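Local coordinates for protein assemblin (PDB 1VZV) that is a serine protease that cleaves the assembly (scaffolding) protein inside the herpesvirus procapsid, a step needed for capsid maturation, and is active as a dimer, at residues A[82-86]-A[97-101]; A[61-65]-A[152-156]; A[15-21]-A[136-140]. All coordinates share one frame; numbering follows the deposited sequence.

Contact 1 of 3, residues A[82-86]-A[97-101]; sequences SNFFG and RALYL
F84 and F85, in the loop that follows helix 70-79, face one side of helix 96-105, with the CA atoms of F85 and R97 8.2 Å apart and those of F84 and L101 9.3 Å apart. The backbones stand well separated, and between them lies an aromatic cluster of F84, F85 and Y100, flanked by L101 and the aliphatic part of R97. F85 has the largest share of the contact. The edge of its ring is turned toward the face of Y100 in an offset edge-to-face pair, the planes 66° apart and the centroids separated by 5.1 Å. F84 meets Y100 differently: the two rings approach rim to rim, and neither covers the other. Both F84 and Y100 have CG anti to the backbone N (chi1 -164° and 177°), which sends each ring out from its own backbone into the shared layer. L101 reaches in with its two methyls divided: CD1 makes a CH-pi contact over a face of F84, whereas CD2, less surely placed, lies near the edge of F85. M200 of the second subunit packs on F84 and L101, and L201 of that subunit on Y100, so F84, Y100 and L101 also take part in the subunit interface. F85 is sandwiched: F84 CD1 lies toward the rim of one face, and over the centre of the opposite face R97 CD stands 3.9 Å from the ring centroid.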
loop_
_atom_site.group_PDB
_atom_site.type_symbol
_atom_site.label_atom_id
_atom_site.label_comp_id
_atom_site.label_asym_id
_atom_site.label_seq_id
_atom_site.Cartn_x
_atom_site.Cartn_y
_atom_site.Cartn_z
ATOM N N SER A 82 8.124 11.078 9.060
ATOM C CA SER A 82 9.298 11.821 9.554
ATOM C C SER A 82 10.461 10.903 9.975
ATOM O O SER A 82 11.587 11.377 10.190
ATOM C CB SER A 82 8.927 12.706 10.765
ATOM O OG SER A 82 8.717 14.071 10.401
ATOM N N ASN A 83 10.191 9.613 10.164
ATOM C CA ASN A 83 11.266 8.733 10.550
ATOM C C ASN A 83 11.560 7.517 9.692
ATOM O O ASN A 83 12.150 6.513 10.128
ATOM C CB ASN A 83 11.213 8.448 12.033
ATOM C CG ASN A 83 11.572 9.672 12.843
ATOM O OD1 ASN A 83 10.739 10.585 13.008
ATOM N ND2 ASN A 83 12.841 9.753 13.272
ATOM N N PHE A 84 11.126 7.590 8.449
ATOM C CA PHE A 84 11.484 6.530 7.550
ATOM C C PHE A 84 12.950 6.973 7.398
ATOM O O PHE A 84 13.222 8.158 7.136
ATOM C CB PHE A 84 10.711 6.672 6.236
ATOM C CG PHE A 84 10.736 5.438 5.397
ATOM C CD1 PHE A 84 11.817 5.172 4.573
ATOM C CD2 PHE A 84 9.709 4.509 5.485
ATOM C CE1 PHE A 84 11.879 4.003 3.859
ATOM C CE2 PHE A 84 9.763 3.337 4.774
ATOM C CZ PHE A 84 10.853 3.079 3.956
ATOM N N PHE A 85 13.879 6.077 7.685
ATOM C CA PHE A 85 15.321 6.378 7.608
ATOM C C PHE A 85 15.741 6.950 8.951
ATOM O O PHE A 85 15.202 7.963 9.384
ATOM C CB PHE A 85 15.693 7.413 6.523
ATOM C CG PHE A 85 15.364 6.994 5.120
ATOM C CD1 PHE A 85 15.971 5.892 4.547
ATOM C CD2 PHE A 85 14.441 7.707 4.369
ATOM C CE1 PHE A 85 15.658 5.512 3.252
ATOM C CE2 PHE A 85 14.122 7.336 3.075
ATOM C CZ PHE A 85 14.725 6.246 2.516
ATOM N N GLY A 86 16.654 6.282 9.650
ATOM C CA GLY A 86 17.076 6.833 10.925
ATOM C C GLY A 86 18.088 7.944 10.700
ATOM O O GLY A 86 18.157 8.525 9.610
ATOM N N ARG A 97 18.040 7.817 -1.151
ATOM C CA ARG A 97 16.866 7.726 -0.338
ATOM C C ARG A 97 15.649 7.662 -1.260
ATOM O O ARG A 97 14.630 7.085 -0.898
ATOM C CB ARG A 97 16.801 8.907 0.609
ATOM C CG ARG A 97 17.890 8.839 1.653
ATOM C CD ARG A 97 17.487 9.512 2.940
ATOM N NE ARG A 97 17.989 10.872 3.008
ATOM C CZ ARG A 97 18.839 11.303 3.939
ATOM N NH1 ARG A 97 19.243 10.470 4.899
ATOM N NH2 ARG A 97 19.269 12.574 3.926
ATOM N N ALA A 98 15.763 8.210 -2.468
ATOM C CA ALA A 98 14.661 8.162 -3.427
ATOM C C ALA A 98 14.675 6.747 -3.865
ATOM O O ALA A 98 13.685 6.054 -3.772
ATOM C CB ALA A 98 14.939 9.046 -4.633
ATOM N N LEU A 99 15.854 6.319 -4.281
ATOM C CA LEU A 99 16.077 4.969 -4.752
ATOM C C LEU A 99 15.617 3.909 -3.770
ATOM O O LEU A 99 15.103 2.893 -4.179
ATOM C CB LEU A 99 17.554 4.777 -5.074
ATOM C CG LEU A 99 17.980 3.572 -5.905
ATOM C CD1 LEU A 99 17.317 3.599 -7.247
ATOM C CD2 LEU A 99 19.455 3.637 -6.085
ATOM N N TYR A 100 15.804 4.138 -2.478
ATOM C CA TYR A 100 15.387 3.184 -1.441
ATOM C C TYR A 100 13.879 3.030 -1.370
ATOM O O TYR A 100 13.387 1.941 -1.079
ATOM C CB TYR A 100 15.904 3.607 -0.055
ATOM C CG TYR A 100 15.436 2.699 1.044
ATOM C CD1 TYR A 100 14.211 2.900 1.660
ATOM C CD2 TYR A 100 16.190 1.604 1.427
ATOM C CE1 TYR A 100 13.745 2.031 2.625
ATOM C CE2 TYR A 100 15.738 0.724 2.394
ATOM C CZ TYR A 100 14.509 0.943 2.990
ATOM O OH TYR A 100 14.045 0.073 3.954
ATOM N N LEU A 101 13.171 4.155 -1.523
ATOM C CA LEU A 101 11.707 4.223 -1.504
ATOM C C LEU A 101 11.085 3.564 -2.739
ATOM O O LEU A 101 10.180 2.744 -2.622
ATOM C CB LEU A 101 11.250 5.684 -1.460
ATOM C CG LEU A 101 10.909 6.434 -0.176
ATOM C CD1 LEU A 101 10.175 5.518 0.773
ATOM C CD2 LEU A 101 12.129 6.966 0.463
#

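Contact 2 of 3, residues A[61-65]-A[152-156]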
loop_
_atom_site.group_PDB
_atom_site.type_symbol
_atom_site.label_atom_id
_atom_site.label_comp_id
_atom_site.label_asym_id
_atom_site.label_seq_id
_atom_site.Cartn_x
_atom_site.Cartn_y
_atom_site.Cartn_z
ATOM N N PRO A 61 14.288 -11.811 -22.427
ATOM C CA PRO A 61 14.584 -10.425 -22.774
ATOM C C PRO A 61 15.080 -9.729 -21.511
ATOM O O PRO A 61 14.441 -9.865 -20.457
ATOM C CB PRO A 61 13.205 -9.871 -23.156
ATOM C CG PRO A 61 12.431 -11.056 -23.546
ATOM C CD PRO A 61 12.849 -12.070 -22.539
ATOM N N PHE A 62 16.194 -8.995 -21.610
ATOM C CA PHE A 62 16.767 -8.244 -20.479
ATOM C C PHE A 62 16.778 -6.774 -20.879
ATOM O O PHE A 62 17.256 -6.441 -21.960
ATOM C CB PHE A 62 18.185 -8.717 -20.169
ATOM C CG PHE A 62 18.748 -8.137 -18.908
ATOM C CD1 PHE A 62 18.473 -8.717 -17.679
ATOM C CD2 PHE A 62 19.520 -6.987 -18.941
ATOM C CE1 PHE A 62 18.957 -8.153 -16.500
ATOM C CE2 PHE A 62 20.003 -6.421 -17.768
ATOM C CZ PHE A 62 19.721 -7.002 -16.550
ATOM N N PHE A 63 16.260 -5.897 -20.027
ATOM C CA PHE A 63 16.190 -4.488 -20.379
ATOM C C PHE A 63 16.824 -3.561 -19.406
ATOM O O PHE A 63 17.042 -3.897 -18.259
ATOM C CB PHE A 63 14.737 -4.038 -20.560
ATOM C CG PHE A 63 14.068 -3.508 -19.287
ATOM C CD1 PHE A 63 13.780 -4.347 -18.215
ATOM C CD2 PHE A 63 13.676 -2.184 -19.199
ATOM C CE1 PHE A 63 13.116 -3.875 -17.099
ATOM C CE2 PHE A 63 13.016 -1.718 -18.084
ATOM C CZ PHE A 63 12.737 -2.563 -17.037
ATOM N N LEU A 64 17.016 -2.342 -19.862
ATOM C CA LEU A 64 17.593 -1.288 -19.053
ATOM C C LEU A 64 16.721 -0.075 -19.372
ATOM O O LEU A 64 16.248 0.085 -20.498
ATOM C CB LEU A 64 19.061 -1.071 -19.447
ATOM C CG LEU A 64 19.904 -0.023 -18.716
ATOM C CD1 LEU A 64 19.857 -0.230 -17.226
ATOM C CD2 LEU A 64 21.328 -0.134 -19.197
ATOM N N GLY A 65 16.427 0.741 -18.386
ATOM C CA GLY A 65 15.595 1.871 -18.690
ATOM C C GLY A 65 15.979 3.017 -17.806
ATOM O O GLY A 65 16.754 2.854 -16.853
ATOM N N SER A 152 22.765 -1.009 -12.210
ATOM C CA SER A 152 21.439 -1.578 -12.221
ATOM C C SER A 152 21.593 -3.019 -12.610
ATOM O O SER A 152 20.993 -3.901 -12.018
ATOM C CB SER A 152 20.645 -0.851 -13.260
ATOM O OG SER A 152 20.924 0.526 -13.110
ATOM N N ILE A 153 22.494 -3.248 -13.552
ATOM C CA ILE A 153 22.762 -4.578 -14.062
ATOM C C ILE A 153 23.876 -5.302 -13.346
ATOM O O ILE A 153 24.064 -6.495 -13.551
ATOM C CB ILE A 153 23.147 -4.542 -15.545
ATOM C CG1 ILE A 153 24.445 -3.758 -15.737
ATOM C CG2 ILE A 153 22.024 -3.933 -16.368
ATOM C CD1 ILE A 153 24.944 -3.806 -17.156
ATOM N N GLU A 154 24.620 -4.602 -12.512
ATOM C CA GLU A 154 25.712 -5.250 -11.825
ATOM C C GLU A 154 25.405 -6.514 -10.998
ATOM O O GLU A 154 26.234 -7.438 -10.979
ATOM C CB GLU A 154 26.454 -4.250 -10.980
ATOM C CG GLU A 154 27.663 -4.854 -10.391
ATOM C CD GLU A 154 28.046 -4.208 -9.101
ATOM O OE1 GLU A 154 27.222 -4.277 -8.155
ATOM O OE2 GLU A 154 29.170 -3.648 -9.032
ATOM N N PRO A 155 24.238 -6.566 -10.286
ATOM C CA PRO A 155 23.793 -7.700 -9.445
ATOM C C PRO A 155 23.183 -8.964 -10.045
ATOM O O PRO A 155 22.880 -9.888 -9.295
ATOM C CB PRO A 155 22.800 -7.047 -8.489
ATOM C CG PRO A 155 22.201 -5.979 -9.311
ATOM C CD PRO A 155 23.409 -5.377 -9.982
ATOM N N PHE A 156 22.923 -8.996 -11.348
ATOM C CA PHE A 156 22.364 -10.193 -11.981
ATOM C C PHE A 156 23.506 -11.179 -12.168
ATOM O O PHE A 156 24.207 -11.103 -13.165
ATOM C CB PHE A 156 21.767 -9.830 -13.331
ATOM C CG PHE A 156 20.583 -8.924 -13.227
ATOM C CD1 PHE A 156 19.314 -9.446 -13.033
ATOM C CD2 PHE A 156 20.744 -7.546 -13.227
ATOM C CE1 PHE A 156 18.243 -8.623 -12.830
ATOM C CE2 PHE A 156 19.666 -6.715 -13.023
ATOM C CZ PHE A 156 18.415 -7.257 -12.822
#
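The F156 ring receives the edge of F62 on one of its faces, with F62 CE1 over the ring centre 3.5 Å above the plane, while I153 CA lies at the rim of F156. F62 itself is met at its edge by I153 CG2 as well as by the F156 ring. The aromatic pair is T-shaped (edge-to-face), its planes at 86° and its centroids 4.7 Å apart. This contact sets strand 61-67 of the herpesvirus protease beta-barrel against the turn that follows helix 149-152, far from the catalytic triad. I153 to F156 form a type I beta turn, which brings I153 and F156 round to the same ring. In F62, CG is anti to the backbone N (chi1 -172°), which carries the ring out from the strand to the side chains of the turn. I153 comes at about a right angle to F62 and touches it with its branch methyl: CG2 is 3.5 Å from F62 CE2. Two residues along the strand, L64 points to the same side as F62, and its CD1 packs loosely against S152 CB, just before the turn, and more distantly against I153 CG2. The segments meet entirely through apolar groups, all five touching residues being buried. The one polar side chain among them, S152, turns its hydroxyl elsewhere, OG being hydrogen-bonded to T148 O. Around this layer, A6 of the neighbouring strand 3-8 touches F62, L64, S152 and I153, Y8 adds a second edge-to-face ring to F62, and L167 of helix 161-173 packs on both F62 and I153. At the outer end of the F62 ring, CZ comes 3.5 Å from F156 CD2.

Contact 3 of 3, residues A[15-21]-A[136-140]; sequences DEGELNI and GRRVG
Charge and apolar packing both join D15, L19 and I21 to R137, R138 and V139, where the loop after strand 3-8 lies against the loop after strand 129-133. The electrostatic part is a salt bridge between D15 OD2 and R138 NE, 3.5 Å apart. The oxygen sits well out of the guanidinium plane, with carboxylate and guanidinium planes 59° apart, so the attraction is one of charges with no N-H aimed at the carboxylate. D15 OD2 also accepts a weak hydrogen bond from the backbone N of I21, at 3.3 Å and 126°, a slight link between the two ends of segment 15-21. L19 O lies over a face of the R138 guanidinium, modelled so close that its exact place is doubtful. Van der Waals packing follows the same extended arginine. D15 and R138 run side by side in the same direction, with D15 CB 3.3 Å from R138 CG; L19 CB lies at the guanidinium edge, 3.5 Å from R138 NE; and I21 CG1 covers a face, offset toward the rim, 3.5 Å from R138 NH1. L19 turns its isobutyl end to R137, whose bent chain brings its guanidinium across the leucine, CG over the face. V139 fits its methyls against the D15 backbone, CG2 3.4 Å from D15 N. The R137 side chain also touches S110, the serine of the catalytic triad, and R138 packs on L111 of strand 108-112. The paired arginines of this loop are consistent with the oxyanion-hole loop of herpesvirus proteases. The chemistry implies that segment 15-21 holds R138 by undirected charge attraction and aliphatic packing, and so probably helps place the loop bordering S110.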
loop_
_atom_site.group_PDB
_atom_site.type_symbol
_atom_site.label_atom_id
_atom_site.label_comp_id
_atom_site.label_asym_id
_atom_site.label_seq_id
_atom_site.Cartn_x
_atom_site.Cartn_y
_atom_site.Cartn_z
ATOM N N ASP A 15 7.262 -18.038 -17.317
ATOM C CA ASP A 15 6.132 -17.138 -17.053
ATOM C C ASP A 15 4.758 -17.791 -17.263
ATOM O O ASP A 15 3.763 -17.275 -16.751
ATOM C CB ASP A 15 6.238 -15.872 -17.891
ATOM C CG ASP A 15 6.202 -16.146 -19.388
ATOM O OD1 ASP A 15 6.218 -17.327 -19.821
ATOM O OD2 ASP A 15 6.180 -15.147 -20.145
ATOM N N GLU A 16 4.718 -18.896 -18.030
ATOM C CA GLU A 16 3.499 -19.688 -18.319
ATOM C C GLU A 16 2.710 -19.267 -19.545
ATOM O O GLU A 16 3.077 -18.317 -20.232
ATOM C CB GLU A 16 2.562 -19.744 -17.096
ATOM N N GLY A 17 1.637 -20.008 -19.818
ATOM C CA GLY A 17 0.771 -19.733 -20.960
ATOM C C GLY A 17 0.350 -18.283 -21.188
ATOM O O GLY A 17 0.451 -17.448 -20.275
ATOM N N GLU A 18 -0.166 -18.009 -22.394
ATOM C CA GLU A 18 -0.582 -16.662 -22.812
ATOM C C GLU A 18 0.565 -15.668 -22.612
ATOM O O GLU A 18 1.242 -15.287 -23.570
ATOM C CB GLU A 18 -1.825 -16.189 -22.051
ATOM C CG GLU A 18 -3.143 -16.786 -22.550
ATOM C CD GLU A 18 -3.710 -17.858 -21.619
ATOM O OE1 GLU A 18 -3.048 -18.936 -21.465
ATOM O OE2 GLU A 18 -4.824 -17.614 -21.062
ATOM N N LEU A 19 0.790 -15.298 -21.351
ATOM C CA LEU A 19 1.857 -14.398 -20.940
ATOM C C LEU A 19 3.163 -14.812 -21.586
ATOM O O LEU A 19 4.048 -13.975 -21.780
ATOM C CB LEU A 19 2.071 -14.497 -19.434
ATOM C CG LEU A 19 1.020 -13.955 -18.473
ATOM C CD1 LEU A 19 0.846 -12.482 -18.737
ATOM C CD2 LEU A 19 -0.302 -14.704 -18.603
ATOM N N ASN A 20 3.306 -16.116 -21.840
ATOM C CA ASN A 20 4.516 -16.675 -22.427
ATOM C C ASN A 20 5.127 -15.903 -23.587
ATOM O O ASN A 20 4.448 -15.561 -24.550
ATOM C CB ASN A 20 4.326 -18.147 -22.812
ATOM C CG ASN A 20 5.320 -19.073 -22.077
ATOM O OD1 ASN A 20 6.548 -18.941 -22.228
ATOM N ND2 ASN A 20 4.793 -20.000 -21.269
ATOM N N ILE A 21 6.414 -15.593 -23.451
ATOM C CA ILE A 21 7.184 -14.878 -24.467
ATOM C C ILE A 21 8.211 -15.876 -25.040
ATOM O O ILE A 21 8.730 -16.741 -24.319
ATOM C CB ILE A 21 7.862 -13.628 -23.846
ATOM C CG1 ILE A 21 6.792 -12.583 -23.501
ATOM C CG2 ILE A 21 8.874 -13.044 -24.803
ATOM C CD1 ILE A 21 5.779 -12.367 -24.627
ATOM N N GLY A 136 4.591 -8.725 -10.740
ATOM C CA GLY A 136 3.996 -8.922 -12.043
ATOM C C GLY A 136 3.462 -10.315 -12.280
ATOM O O GLY A 136 3.721 -11.255 -11.530
ATOM N N ARG A 137 2.712 -10.436 -13.359
ATOM C CA ARG A 137 2.121 -11.698 -13.774
ATOM C C ARG A 137 3.216 -12.730 -14.114
ATOM O O ARG A 137 2.990 -13.940 -13.957
ATOM C CB ARG A 137 1.300 -11.457 -15.034
ATOM C CG ARG A 137 0.878 -9.998 -15.239
ATOM C CD ARG A 137 -0.540 -9.776 -14.727
ATOM N NE ARG A 137 -1.425 -10.793 -15.285
ATOM C CZ ARG A 137 -1.544 -11.052 -16.588
ATOM N NH1 ARG A 137 -0.894 -10.317 -17.500
ATOM N NH2 ARG A 137 -2.357 -12.024 -16.978
ATOM N N ARG A 138 4.376 -12.256 -14.604
ATOM C CA ARG A 138 5.497 -13.123 -15.006
ATOM C C ARG A 138 6.476 -13.555 -13.924
ATOM O O ARG A 138 6.645 -12.873 -12.923
ATOM C CB ARG A 138 6.199 -12.542 -16.228
ATOM C CG ARG A 138 5.311 -12.715 -17.445
ATOM C CD ARG A 138 5.696 -11.943 -18.710
ATOM N NE ARG A 138 4.598 -12.082 -19.675
ATOM C CZ ARG A 138 4.448 -11.385 -20.792
ATOM N NH1 ARG A 138 5.339 -10.471 -21.166
ATOM N NH2 ARG A 138 3.385 -11.629 -21.543
ATOM N N VAL A 139 7.191 -14.643 -14.181
ATOM C CA VAL A 139 8.084 -15.232 -13.183
ATOM C C VAL A 139 9.473 -14.700 -12.775
ATOM O O VAL A 139 9.992 -15.120 -11.736
ATOM C CB VAL A 139 8.173 -16.778 -13.381
ATOM C CG1 VAL A 139 6.774 -17.368 -13.501
ATOM C CG2 VAL A 139 9.021 -17.117 -14.600
ATOM N N GLY A 140 10.123 -13.860 -13.569
ATOM C CA GLY A 140 11.428 -13.362 -13.139
ATOM C C GLY A 140 11.415 -11.841 -13.168
ATOM O O GLY A 140 12.482 -11.201 -13.166
#

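Overall arrangement
Contact 2 is the buried one, its centre about 9 Å from that of the chain; contact 3 is partly buried, and contact 1 lies at the surface, on the other side of the centre from contact 3. Contacts 2 and 3 touch, through P61 CG and I21 CG2 at 4.3 Å, and their segments alternate along the chain; contact 1 stands apart from both. No secondary-structure element is shared: contact 1 joins a loop to a helix, contact 2 a barrel strand to a turn, contact 3 two loops. Rings dominate contacts 1 and 2, the former facing the second subunit, the latter the protein interior, whereas contact 3, nearest the catalytic serine, adds charge.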